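Local structure of putative phytoene/squalene synthase YisP (Bacillus subtilis subsp. subtilis, 3WE9) at residues A43-L48 / M135-I139. The protein hydrolyses farnesyl diphosphate to farnesol and diphosphate and is involved in biofilm formation. Residues are numbered along the deposited sequence; the frame is centred on the assembly and turned at random.
Sequences ASWAVL and MLLPI
Met135 meets Val47 where two helices of the all-helical squalene/phytoene synthase fold, 38-54 and 118-140, run side by side; the short segments are antiparallel at 176°, their axes 10.1 Å apart. Both CB and SD of Met135 lie against Val47 CG1, CB at 3.7 Å, while Pro100, Phe101 and Phe104 of helix 98-107 pack on the same methionine. The next residue, Leu136, lays CD2 obliquely across the valine side chain, 3.6 Å from Val47 CG1. Its other methyl, CD1, reaches Leu48 CD2 more loosely, at 4.3 Å. Val47 holds CG1 anti to its backbone N (chi1 170°), which brings this methyl against both Met135 and Leu136 and turns CG2 toward Ile139. With only an alanine here, Met135 CB and Leu136 CD2 would probably lose the methyl they share, opening a gap between the helices. At Pro138, which has no N-H to give, the helix is kinked, and Ile139 N instead bonds to Leu136 O at 2.8 Å. Ile139 then spreads its two branches along helix 38-54. CD1 slips past Val47 CG2 to rest on Ala43 CB, 3.6 Å away, beside Phe94 of helix 84-94. CG2 touches Ser44 OG at 3.5 Å, a hydroxyl already hydrogen-bonded to Gln40 O within its own helix.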
# COMPACT_ATOMS: atom_id res chain seq x y z
N ALA A 43 -13.04 -1.91 -10.10
CA ALA A 43 -13.50 -1.63 -8.74
C ALA A 43 -12.28 -1.29 -7.88
O ALA A 43 -12.33 -0.37 -7.06
CB ALA A 43 -14.22 -2.85 -8.17
N SER A 44 -11.20 -2.03 -8.06
CA SER A 44 -9.98 -1.79 -7.29
C SER A 44 -9.41 -0.41 -7.61
O SER A 44 -8.92 0.28 -6.73
CB SER A 44 -8.93 -2.87 -7.59
OG SER A 44 -9.36 -4.13 -7.11
N TRP A 45 -9.47 -0.02 -8.89
CA TRP A 45 -8.98 1.29 -9.28
C TRP A 45 -9.75 2.35 -8.50
O TRP A 45 -9.16 3.30 -7.97
CB TRP A 45 -9.19 1.55 -10.77
CG TRP A 45 -8.41 0.68 -11.71
CD1 TRP A 45 -7.32 -0.10 -11.42
CD2 TRP A 45 -8.65 0.53 -13.11
NE1 TRP A 45 -6.87 -0.73 -12.56
CE2 TRP A 45 -7.67 -0.36 -13.62
CE3 TRP A 45 -9.59 1.06 -14.00
CZ2 TRP A 45 -7.61 -0.72 -14.97
CZ3 TRP A 45 -9.54 0.70 -15.34
CH2 TRP A 45 -8.55 -0.18 -15.81
N ALA A 46 -11.07 2.20 -8.44
CA ALA A 46 -11.92 3.14 -7.74
C ALA A 46 -11.53 3.26 -6.27
O ALA A 46 -11.40 4.36 -5.74
CB ALA A 46 -13.40 2.71 -7.86
N VAL A 47 -11.34 2.11 -5.62
CA VAL A 47 -10.97 2.09 -4.21
C VAL A 47 -9.63 2.79 -3.96
O VAL A 47 -9.52 3.63 -3.07
CB VAL A 47 -10.89 0.64 -3.68
CG1 VAL A 47 -10.26 0.63 -2.28
CG2 VAL A 47 -12.29 0.04 -3.63
N LEU A 48 -8.61 2.45 -4.75
CA LEU A 48 -7.30 3.06 -4.57
C LEU A 48 -7.28 4.53 -5.01
O LEU A 48 -6.51 5.33 -4.47
CB LEU A 48 -6.23 2.26 -5.31
CG LEU A 48 -5.99 0.84 -4.78
CD1 LEU A 48 -4.73 0.27 -5.42
CD2 LEU A 48 -5.84 0.87 -3.27
N MET A 135 -10.75 -2.57 2.61
CA MET A 135 -11.61 -1.98 1.58
C MET A 135 -11.70 -2.93 0.38
O MET A 135 -12.78 -3.14 -0.18
CB MET A 135 -11.02 -0.67 1.07
CG MET A 135 -10.99 0.50 2.03
SD MET A 135 -10.13 1.86 1.23
CE MET A 135 -9.36 2.68 2.67
N LEU A 136 -10.55 -3.47 -0.00
CA LEU A 136 -10.44 -4.37 -1.15
C LEU A 136 -10.88 -5.81 -0.96
O LEU A 136 -11.13 -6.51 -1.94
CB LEU A 136 -9.00 -4.37 -1.65
CG LEU A 136 -8.41 -3.05 -2.15
CD1 LEU A 136 -6.93 -3.24 -2.43
CD2 LEU A 136 -9.15 -2.59 -3.41
N LEU A 137 -10.96 -6.26 0.29
CA LEU A 137 -11.32 -7.66 0.57
C LEU A 137 -12.50 -8.22 -0.23
O LEU A 137 -12.38 -9.29 -0.84
CB LEU A 137 -11.57 -7.85 2.07
CG LEU A 137 -11.83 -9.28 2.54
CD1 LEU A 137 -10.67 -10.18 2.15
CD2 LEU A 137 -12.05 -9.30 4.05
N PRO A 138 -13.64 -7.53 -0.23
CA PRO A 138 -14.81 -8.02 -0.97
C PRO A 138 -14.57 -8.15 -2.47
O PRO A 138 -15.26 -8.90 -3.16
CB PRO A 138 -15.89 -7.00 -0.64
CG PRO A 138 -15.48 -6.49 0.71
CD PRO A 138 -13.99 -6.33 0.55
N ILE A 139 -13.60 -7.40 -2.98
CA ILE A 139 -13.26 -7.44 -4.39
C ILE A 139 -12.34 -8.63 -4.68
O ILE A 139 -12.46 -9.29 -5.71
CB ILE A 139 -12.57 -6.12 -4.82
CG1 ILE A 139 -13.55 -4.95 -4.65
CG2 ILE A 139 -12.07 -6.22 -6.25
CD1 ILE A 139 -12.94 -3.57 -4.89